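PDB 2ZO4: metallo-beta-lactamase family protein from Thermus thermophilus, which probably acts as a zinc-dependent hydrolase of the metallo-beta-lactamase superfamily, carrying two metal ions in its active site, though its own substrate is not established. Local coordinates for residues 33-38 with 80-85; 166-171 with 189-194; 291-296 with 312-317. All blocks are in the same frame, centred on the assembly; numbering follows the deposited sequence.

Interaction 1: 33-38 with 80-85; sequences VALVDT and GFFEGL
The phenyl ring of Phe-82 overlaps the outer ends of Leu-35 and Thr-38, which closes one layer of the metallo-beta-lactamase fold: helix 79-84 lies against the mixed sheet that contains strand 32-36. The evidence for packing rather than pairing is that no hydrogen bond joins 33-38 to 80-85, that the nearest CA atoms, those of Thr-38 and Phe-82, are still 8.4 Å apart, and that just 120 Å² is buried between the two segments. Leu-35 points from the strand toward the helix and crosses the phenylalanine side chain at about a right angle. Its CD1 lies 3.7 Å from CZ of Phe-82 and 3.9 Å from CE1 of the same ring, so a single methyl covers the far corner. Thr-38, just past the strand, runs past Phe-82 in the opposite direction. Phe-82 reaches both because its CG is anti to its own carbonyl carbon (chi1 -78°), which carries the ring from the helix toward the sheet. Ile-66 of the parallel strand 65-68 touches all three side chains, so the cluster continues into the sheet.

The residues after the strand also reach the zinc site. Asp-37 OD2 bonds to His-75 ND1 and Thr-69 OG1, the former a second-shell bond that probably helps orient this zinc ligand. Thr-38 divides its two branches: OG1 is hydrogen-bonded to the carbonyl oxygen of His-75, while CG2 approaches the ring obliquely, 4.0 Å from CD1 of Phe-82.

Interaction 2: 166-171 with 189-194; sequences LWTPGH and GDALLE. With ZN (zinc ion), chain B; ZN (zinc ion), chain C.
His-171 and Asp-190 meet where the chain leaves strands 161-167 and 185-189 of one mixed sheet, the two backbones coming nearest at the CA atoms of His-171 and Ala-191, 6.2 Å apart. Both side chains then converge on metal. His-171 has CG anti to the backbone N (chi1 179°), which extends the ring toward Asp-190, and its NE2 binds the zinc ion of chain B at 2.1 Å. OD2 of Asp-190 bridges, unevenly: it is 2.1 Å from the zinc ion of chain C but 2.6 Å from that of chain B, which makes the carboxylate a firm ligand of one ion and a looser one of the other. Water 1 also spans the pair, its O 2.0 Å from each zinc ion, and it lies in the plane of the imidazole at the ring's edge. Although His-171 NE2 and Asp-190 OD2 are 3.2 Å apart, they share a metal rather than a hydrogen bond.

Direct contact comes from the aspartate's methylene. Asp-190 CB sits over one face of the histidine, 3.5 Å from the centroid of the His-171 ring and 26° off the normal, a CH-pi contact, while the carboxylate is turned 70° from the ring plane. The imidazole's rotation is fixed at its other nitrogen, where ND1 bonds to the carbonyl oxygen of Asn-199; this leaves NE2 to the metal. Farther from the ions, Thr-168, whose main polar partner is His-175, puts OG1 3.9 Å from CB of Ala-191.

His-70 and His-72 complete the shell of the zinc ion of chain B, and Asp-74, His-75 and His-233 that of chain C. An aspartate bridging two zinc ions, with histidines and a shared water around it, is the dinuclear centre of many metallo-beta-lactamase-fold hydrolases, as in glyoxalase II.

Interaction 3: 291-296 with 312-317; sequences ETLAHL and YRYFRR
In the C-terminal domain, which belongs to the helix-turn-helix clan, helix 286-301 is followed directly by the hairpin of strands 305-308 and 313-316, a topology consistent with a winged helix in which the hairpin is the wing. Leu-296 of the helix packs on Tyr-314 of the hairpin's second strand, and their CA atoms, 7.8 Å apart, mark the closest backbone approach. No hydrogen bond joins the two segments, so the contact rests on side-chain packing alone. Leu-296 CB stands over one face of the phenol, 4.1 Å from the centroid of the Tyr-314 ring and 19° off its normal, a CH-pi contact displaced toward the rim. The leucine's branches continue across the ring toward its root: CD2 is 3.8 Å from CG of Tyr-314, and CD1 lies near CD2 of the ring. Leu-296 and Tyr-314 both point toward the opposing segment, which explains why they account for most of the 158 Å² buried here. With the tyrosine's CG anti to its own carbonyl carbon (chi1 -71°), the two side chains cross at a slant, and CB and both methyls of Leu-296 meet the ring.

Tyr-314 is buried, and its OH bonds to Glu-297 OE2 and Arg-307 NH1, linking the helix to the first strand of the hairpin as well. Leu-296 also touches Leu-258 of helix 240-261 and Ala-268 of helix 268-275, so one leucine meets two further helices besides the hairpin. One turn earlier, Leu-293 starts off to the side, but with CG anti to the backbone N (chi1 -177°) the side chain extends far enough for CD1 to come 3.9 Å from OH of Tyr-314.

The three contacts follow one another along the chain. Interaction 1 belongs to the six-stranded sheet and interaction 2 to the five-stranded one, centres 21 Å apart; the zinc ligand His-75 joins them, its ND1 held by Asp-37 beside interaction 1 and its metal shared with Asp-190 of interaction 2. Interaction 3 lies on the opposite side of the chain's centre from interaction 1, its centre about 39 Å from that one and about 23 Å from that of interaction 2. Yet Glu-291 of 291-296 touches Asn-199, the partner of His-171. The dinuclear centre draws ligands from loops following strands of both sheets, at one edge of the sandwich, and the C-terminal domain borders its second shell.

Interaction 1: 33-38 with 80-85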
loop_
_atom_site.group_PDB
_atom_site.type_symbol
_atom_site.label_atom_id
_atom_site.label_comp_id
_atom_site.label_asym_id
_atom_site.label_seq_id
_atom_site.Cartn_x
_atom_site.Cartn_y
_atom_site.Cartn_z
ATOM N N VAL A 33 2.315 -10.203 21.720
ATOM C CA VAL A 33 2.992 -10.307 20.432
ATOM C C VAL A 33 2.068 -9.770 19.329
ATOM O O VAL A 33 0.891 -10.146 19.249
ATOM C CB VAL A 33 3.410 -11.770 20.094
ATOM C CG1 VAL A 33 4.114 -11.830 18.744
ATOM C CG2 VAL A 33 4.316 -12.357 21.181
ATOM N N ALA A 34 2.613 -8.899 18.486
ATOM C CA ALA A 34 1.860 -8.308 17.385
ATOM C C ALA A 34 2.666 -8.303 16.098
ATOM O O ALA A 34 3.890 -8.196 16.127
ATOM C CB ALA A 34 1.439 -6.895 17.733
ATOM N N LEU A 35 1.968 -8.427 14.975
ATOM C CA LEU A 35 2.576 -8.263 13.660
ATOM C C LEU A 35 2.024 -7.045 12.931
ATOM O O LEU A 35 0.808 -6.833 12.889
ATOM C CB LEU A 35 2.356 -9.501 12.792
ATOM C CG LEU A 35 3.472 -10.539 12.631
ATOM C CD1 LEU A 35 2.962 -11.678 11.770
ATOM C CD2 LEU A 35 4.733 -9.943 12.017
ATOM N N VAL A 36 2.933 -6.245 12.376
ATOM C CA VAL A 36 2.572 -5.208 11.424
ATOM C C VAL A 36 2.741 -5.825 10.033
ATOM O O VAL A 36 3.865 -6.115 9.608
ATOM C CB VAL A 36 3.439 -3.931 11.588
ATOM C CG1 VAL A 36 3.088 -2.895 10.532
ATOM C CG2 VAL A 36 3.270 -3.344 12.986
ATOM N N ASP A 37 1.608 -6.040 9.357
ATOM C CA ASP A 37 1.528 -6.719 8.050
ATOM C C ASP A 37 1.858 -8.221 8.129
ATOM O O ASP A 37 2.442 -8.681 9.113
ATOM C CB ASP A 37 2.335 -5.968 6.978
ATOM C CG ASP A 37 1.776 -4.575 6.705
ATOM O OD1 ASP A 37 0.579 -4.349 6.996
ATOM O OD2 ASP A 37 2.523 -3.707 6.200
ATOM N N THR A 38 1.453 -8.982 7.109
ATOM C CA THR A 38 1.355 -10.445 7.242
ATOM C C THR A 38 1.838 -11.269 6.048
ATOM O O THR A 38 1.736 -12.495 6.077
ATOM C CB THR A 38 -0.109 -10.896 7.512
ATOM O OG1 THR A 38 -0.942 -10.516 6.408
ATOM C CG2 THR A 38 -0.647 -10.295 8.790
ATOM N N GLY A 80 -6.345 -13.092 7.488
ATOM C CA GLY A 80 -7.434 -14.023 7.776
ATOM C C GLY A 80 -6.955 -15.338 8.366
ATOM O O GLY A 80 -7.682 -15.968 9.133
ATOM N N PHE A 81 -5.737 -15.753 8.002
ATOM C CA PHE A 81 -5.120 -16.957 8.568
ATOM C C PHE A 81 -4.820 -16.745 10.045
ATOM O O PHE A 81 -5.219 -17.550 10.888
ATOM C CB PHE A 81 -3.843 -17.357 7.801
ATOM C CG PHE A 81 -2.990 -18.390 8.519
ATOM C CD1 PHE A 81 -3.410 -19.718 8.626
ATOM C CD2 PHE A 81 -1.765 -18.031 9.082
ATOM C CE1 PHE A 81 -2.626 -20.673 9.288
ATOM C CE2 PHE A 81 -0.970 -18.979 9.743
ATOM C CZ PHE A 81 -1.405 -20.302 9.847
ATOM N N PHE A 82 -4.120 -15.653 10.349
ATOM C CA PHE A 82 -3.851 -15.273 11.730
ATOM C C PHE A 82 -5.144 -15.074 12.515
ATOM O O PHE A 82 -5.259 -15.554 13.643
ATOM C CB PHE A 82 -2.963 -14.028 11.797
ATOM C CG PHE A 82 -1.509 -14.311 11.541
ATOM C CD1 PHE A 82 -0.912 -13.931 10.343
ATOM C CD2 PHE A 82 -0.737 -14.970 12.495
ATOM C CE1 PHE A 82 0.436 -14.196 10.101
ATOM C CE2 PHE A 82 0.613 -15.238 12.267
ATOM C CZ PHE A 82 1.199 -14.851 11.066
ATOM N N GLU A 83 -6.127 -14.408 11.907
ATOM C CA GLU A 83 -7.440 -14.241 12.538
ATOM C C GLU A 83 -8.093 -15.583 12.864
ATOM O O GLU A 83 -8.700 -15.738 13.924
ATOM C CB GLU A 83 -8.374 -13.394 11.670
ATOM C CG GLU A 83 -9.602 -12.867 12.410
ATOM C CD GLU A 83 -10.671 -12.352 11.470
ATOM O OE1 GLU A 83 -10.945 -13.024 10.454
ATOM O OE2 GLU A 83 -11.239 -11.274 11.740
ATOM N N GLY A 84 -7.951 -16.552 11.960
ATOM C CA GLY A 84 -8.490 -17.898 12.171
ATOM C C GLY A 84 -7.909 -18.610 13.382
ATOM O O GLY A 84 -8.553 -19.489 13.962
ATOM N N LEU A 85 -6.695 -18.224 13.770
ATOM C CA LEU A 85 -6.030 -18.807 14.932
ATOM C C LEU A 85 -6.374 -18.067 16.225
ATOM O O LEU A 85 -5.992 -18.498 17.317
ATOM C CB LEU A 85 -4.510 -18.867 14.721
ATOM C CG LEU A 85 -3.998 -19.537 13.438
ATOM C CD1 LEU A 85 -2.528 -19.215 13.204
ATOM C CD2 LEU A 85 -4.225 -21.055 13.423
#

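Interaction 2: 166-171 with 189-194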
loop_
_atom_site.group_PDB
_atom_site.type_symbol
_atom_site.label_atom_id
_atom_site.label_comp_id
_atom_site.label_asym_id
_atom_site.label_seq_id
_atom_site.Cartn_x
_atom_site.Cartn_y
_atom_site.Cartn_z
ATOM N N LEU A 166 -1.571 6.873 11.624
ATOM C CA LEU A 166 -1.538 7.983 10.676
ATOM C C LEU A 166 -2.146 7.558 9.355
ATOM O O LEU A 166 -1.529 6.813 8.596
ATOM C CB LEU A 166 -0.109 8.481 10.448
ATOM C CG LEU A 166 0.803 8.788 11.637
ATOM C CD1 LEU A 166 2.178 9.144 11.110
ATOM C CD2 LEU A 166 0.247 9.916 12.514
ATOM N N TRP A 167 -3.364 8.028 9.096
ATOM C CA TRP A 167 -4.033 7.791 7.828
ATOM C C TRP A 167 -3.260 8.513 6.737
ATOM O O TRP A 167 -3.097 9.741 6.773
ATOM C CB TRP A 167 -5.486 8.269 7.884
ATOM C CG TRP A 167 -6.282 8.057 6.621
ATOM C CD1 TRP A 167 -6.234 6.975 5.785
ATOM C CD2 TRP A 167 -7.268 8.942 6.074
ATOM N NE1 TRP A 167 -7.123 7.137 4.745
ATOM C CE2 TRP A 167 -7.771 8.335 4.899
ATOM C CE3 TRP A 167 -7.777 10.189 6.464
ATOM C CZ2 TRP A 167 -8.759 8.935 4.106
ATOM C CZ3 TRP A 167 -8.758 10.791 5.670
ATOM C CH2 TRP A 167 -9.235 10.162 4.505
ATOM N N THR A 168 -2.753 7.728 5.794
ATOM C CA THR A 168 -1.918 8.232 4.708
ATOM C C THR A 168 -2.424 7.692 3.362
ATOM O O THR A 168 -1.785 6.820 2.755
ATOM C CB THR A 168 -0.433 7.863 4.926
ATOM O OG1 THR A 168 -0.346 6.569 5.536
ATOM C CG2 THR A 168 0.256 8.895 5.834
ATOM N N PRO A 169 -3.581 8.209 2.892
ATOM C CA PRO A 169 -4.186 7.743 1.645
ATOM C C PRO A 169 -3.342 8.109 0.422
ATOM O O PRO A 169 -2.535 9.038 0.485
ATOM C CB PRO A 169 -5.524 8.488 1.609
ATOM C CG PRO A 169 -5.277 9.729 2.406
ATOM C CD PRO A 169 -4.373 9.290 3.509
ATOM N N GLY A 170 -3.528 7.371 -0.671
ATOM C CA GLY A 170 -2.774 7.589 -1.900
ATOM C C GLY A 170 -2.336 6.277 -2.511
ATOM O O GLY A 170 -2.869 5.850 -3.537
ATOM N N HIS A 171 -1.361 5.632 -1.876
ATOM C CA HIS A 171 -0.944 4.291 -2.262
ATOM C C HIS A 171 -2.103 3.297 -2.114
ATOM O O HIS A 171 -2.281 2.409 -2.943
ATOM C CB HIS A 171 0.256 3.848 -1.431
ATOM C CG HIS A 171 0.732 2.468 -1.756
ATOM N ND1 HIS A 171 1.452 2.181 -2.895
ATOM C CD2 HIS A 171 0.574 1.293 -1.105
ATOM C CE1 HIS A 171 1.732 0.891 -2.925
ATOM N NE2 HIS A 171 1.211 0.329 -1.850
ATOM N N GLY A 189 4.717 1.659 6.218
ATOM C CA GLY A 189 4.028 0.835 5.219
ATOM C C GLY A 189 4.550 1.179 3.836
ATOM O O GLY A 189 5.754 1.329 3.651
ATOM N N ASP A 190 3.648 1.334 2.872
ATOM C CA ASP A 190 4.043 1.754 1.533
ATOM C C ASP A 190 3.718 3.218 1.229
ATOM O O ASP A 190 3.602 3.592 0.069
ATOM C CB ASP A 190 3.419 0.846 0.469
ATOM C CG ASP A 190 3.926 -0.586 0.532
ATOM O OD1 ASP A 190 4.769 -0.913 1.397
ATOM O OD2 ASP A 190 3.459 -1.393 -0.294
ATOM N N ALA A 191 3.567 4.046 2.262
ATOM C CA ALA A 191 3.336 5.482 2.062
ATOM C C ALA A 191 4.627 6.183 1.626
ATOM O O ALA A 191 4.598 7.281 1.053
ATOM C CB ALA A 191 2.792 6.120 3.343
ATOM N N LEU A 192 5.750 5.524 1.914
ATOM C CA LEU A 192 7.086 6.037 1.659
ATOM C C LEU A 192 8.006 4.842 1.416
ATOM O O LEU A 192 7.929 3.844 2.134
ATOM C CB LEU A 192 7.576 6.818 2.887
ATOM C CG LEU A 192 8.524 8.009 2.743
ATOM C CD1 LEU A 192 7.807 9.210 2.145
ATOM C CD2 LEU A 192 9.109 8.375 4.097
ATOM N N LEU A 193 8.854 4.937 0.395
ATOM C CA LEU A 193 9.889 3.932 0.122
ATOM C C LEU A 193 11.183 4.643 -0.260
ATOM O O LEU A 193 11.136 5.746 -0.804
ATOM C CB LEU A 193 9.463 2.988 -1.010
ATOM C CG LEU A 193 8.241 2.072 -0.847
ATOM C CD1 LEU A 193 7.934 1.361 -2.157
ATOM C CD2 LEU A 193 8.430 1.063 0.283
ATOM N N GLU A 194 12.327 4.014 0.008
ATOM C CA GLU A 194 13.638 4.635 -0.254
ATOM C C GLU A 194 14.132 4.632 -1.708
ATOM O O GLU A 194 14.818 5.568 -2.130
ATOM C CB GLU A 194 14.733 4.039 0.651
ATOM C CG GLU A 194 15.000 2.549 0.441
ATOM C CD GLU A 194 16.463 2.156 0.625
ATOM O OE1 GLU A 194 17.286 2.999 1.054
ATOM O OE2 GLU A 194 16.790 0.986 0.328
HETATM ZN ZN ZN B . 1.108 -1.679 -1.292
HETATM ZN ZN ZN C . 3.757 -3.439 -0.378
HETATM O O HOH W 1 2.212 -3.327 -1.616
#

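Interaction 3: 291-296 with 312-317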
loop_
_atom_site.group_PDB
_atom_site.type_symbol
_atom_site.label_atom_id
_atom_site.label_comp_id
_atom_site.label_asym_id
_atom_site.label_seq_id
_atom_site.Cartn_x
_atom_site.Cartn_y
_atom_site.Cartn_z
ATOM N N GLU A 291 -1.178 3.543 -12.292
ATOM C CA GLU A 291 -0.369 4.721 -11.953
ATOM C C GLU A 291 -0.523 5.819 -13.000
ATOM O O GLU A 291 -0.696 6.992 -12.661
ATOM C CB GLU A 291 1.112 4.349 -11.819
ATOM C CG GLU A 291 1.616 4.185 -10.383
ATOM C CD GLU A 291 2.646 5.240 -9.960
ATOM O OE1 GLU A 291 2.847 6.236 -10.688
ATOM O OE2 GLU A 291 3.261 5.065 -8.890
ATOM N N THR A 292 -0.445 5.424 -14.269
ATOM C CA THR A 292 -0.607 6.349 -15.392
ATOM C C THR A 292 -1.999 6.987 -15.382
ATOM O O THR A 292 -2.134 8.188 -15.615
ATOM C CB THR A 292 -0.336 5.650 -16.742
ATOM O OG1 THR A 292 0.958 5.032 -16.703
ATOM C CG2 THR A 292 -0.382 6.645 -17.897
ATOM N N LEU A 293 -3.014 6.178 -15.095
ATOM C CA LEU A 293 -4.389 6.654 -14.992
ATOM C C LEU A 293 -4.564 7.663 -13.853
ATOM O O LEU A 293 -5.241 8.677 -14.021
ATOM C CB LEU A 293 -5.357 5.474 -14.835
ATOM C CG LEU A 293 -6.863 5.765 -14.781
ATOM C CD1 LEU A 293 -7.313 6.676 -15.921
ATOM C CD2 LEU A 293 -7.636 4.460 -14.806
ATOM N N ALA A 294 -3.948 7.374 -12.707
ATOM C CA ALA A 294 -3.946 8.276 -11.552
ATOM C C ALA A 294 -3.351 9.648 -11.875
ATOM O O ALA A 294 -3.856 10.677 -11.417
ATOM C CB ALA A 294 -3.189 7.644 -10.390
ATOM N N HIS A 295 -2.266 9.651 -12.643
ATOM C CA HIS A 295 -1.608 10.891 -13.034
ATOM C C HIS A 295 -2.430 11.676 -14.055
ATOM O O HIS A 295 -2.505 12.902 -13.983
ATOM C CB HIS A 295 -0.200 10.614 -13.556
ATOM C CG HIS A 295 0.795 10.332 -12.472
ATOM N ND1 HIS A 295 0.781 9.166 -11.736
ATOM C CD2 HIS A 295 1.823 11.070 -11.991
ATOM C CE1 HIS A 295 1.764 9.194 -10.853
ATOM N NE2 HIS A 295 2.408 10.340 -10.984
ATOM N N LEU A 296 -3.045 10.960 -14.997
ATOM C CA LEU A 296 -3.936 11.573 -15.980
ATOM C C LEU A 296 -5.153 12.243 -15.333
ATOM O O LEU A 296 -5.551 13.337 -15.736
ATOM C CB LEU A 296 -4.393 10.539 -17.010
ATOM C CG LEU A 296 -3.367 10.119 -18.069
ATOM C CD1 LEU A 296 -3.752 8.777 -18.671
ATOM C CD2 LEU A 296 -3.227 11.197 -19.152
ATOM N N TYR A 312 -11.671 6.294 -23.923
ATOM C CA TYR A 312 -10.991 7.507 -23.487
ATOM C C TYR A 312 -9.643 7.712 -24.169
ATOM O O TYR A 312 -8.777 6.835 -24.143
ATOM C CB TYR A 312 -10.814 7.524 -21.962
ATOM C CG TYR A 312 -12.104 7.421 -21.173
ATOM C CD1 TYR A 312 -12.364 6.306 -20.385
ATOM C CD2 TYR A 312 -13.062 8.439 -21.214
ATOM C CE1 TYR A 312 -13.536 6.200 -19.652
ATOM C CE2 TYR A 312 -14.243 8.340 -20.485
ATOM C CZ TYR A 312 -14.469 7.216 -19.707
ATOM O OH TYR A 312 -15.623 7.095 -18.981
ATOM N N ARG A 313 -9.491 8.876 -24.790
ATOM C CA ARG A 313 -8.221 9.324 -25.340
ATOM C C ARG A 313 -7.953 10.693 -24.728
ATOM O O ARG A 313 -8.780 11.599 -24.837
ATOM C CB ARG A 313 -8.272 9.405 -26.879
ATOM C CG ARG A 313 -8.580 8.076 -27.575
ATOM C CD ARG A 313 -8.281 8.114 -29.086
ATOM N NE ARG A 313 -6.844 8.192 -29.374
ATOM C CZ ARG A 313 -6.038 7.142 -29.519
ATOM N NH1 ARG A 313 -6.508 5.905 -29.407
ATOM N NH2 ARG A 313 -4.747 7.330 -29.771
ATOM N N TYR A 314 -6.816 10.822 -24.052
ATOM C CA TYR A 314 -6.449 12.062 -23.369
ATOM C C TYR A 314 -5.607 12.967 -24.269
ATOM O O TYR A 314 -4.834 12.487 -25.096
ATOM C CB TYR A 314 -5.694 11.757 -22.068
ATOM C CG TYR A 314 -6.549 11.176 -20.956
ATOM C CD1 TYR A 314 -6.944 11.966 -19.877
ATOM C CD2 TYR A 314 -6.954 9.837 -20.980
ATOM C CE1 TYR A 314 -7.726 11.444 -18.847
ATOM C CE2 TYR A 314 -7.744 9.303 -19.959
ATOM C CZ TYR A 314 -8.120 10.115 -18.892
ATOM O OH TYR A 314 -8.893 9.603 -17.873
ATOM N N PHE A 315 -5.762 14.277 -24.102
ATOM C CA PHE A 315 -4.980 15.254 -24.862
ATOM C C PHE A 315 -4.529 16.407 -23.972
ATOM O O PHE A 315 -5.182 16.729 -22.979
ATOM C CB PHE A 315 -5.781 15.787 -26.057
ATOM C CG PHE A 315 -7.133 16.329 -25.687
ATOM C CD1 PHE A 315 -8.264 15.521 -25.761
ATOM C CD2 PHE A 315 -7.279 17.645 -25.259
ATOM C CE1 PHE A 315 -9.522 16.021 -25.410
ATOM C CE2 PHE A 315 -8.530 18.151 -24.907
ATOM C CZ PHE A 315 -9.651 17.337 -24.980
ATOM N N ARG A 316 -3.409 17.021 -24.336
ATOM C CA ARG A 316 -2.890 18.179 -23.624
ATOM C C ARG A 316 -3.517 19.443 -24.202
ATOM O O ARG A 316 -3.485 19.654 -25.418
ATOM C CB ARG A 316 -1.368 18.248 -23.775
ATOM C CG ARG A 316 -0.671 19.134 -22.753
ATOM C CD ARG A 316 0.667 19.686 -23.262
ATOM N NE ARG A 316 1.479 18.692 -23.970
ATOM C CZ ARG A 316 1.982 18.859 -25.192
ATOM N NH1 ARG A 316 1.780 19.988 -25.858
ATOM N NH2 ARG A 316 2.708 17.896 -25.746
ATOM N N ARG A 317 -4.088 20.273 -23.333
ATOM C CA ARG A 317 -4.637 21.565 -23.745
ATOM C C ARG A 317 -3.500 22.536 -24.053
ATOM O O ARG A 317 -2.495 22.558 -23.330
ATOM C CB ARG A 317 -5.518 22.161 -22.648
ATOM C CG ARG A 317 -6.712 21.319 -22.256
ATOM C CD ARG A 317 -7.742 22.159 -21.522
ATOM N NE ARG A 317 -8.730 21.332 -20.832
ATOM C CZ ARG A 317 -9.779 20.758 -21.415
ATOM N NH1 ARG A 317 -9.998 20.907 -22.718
ATOM N NH2 ARG A 317 -10.618 20.031 -20.688
#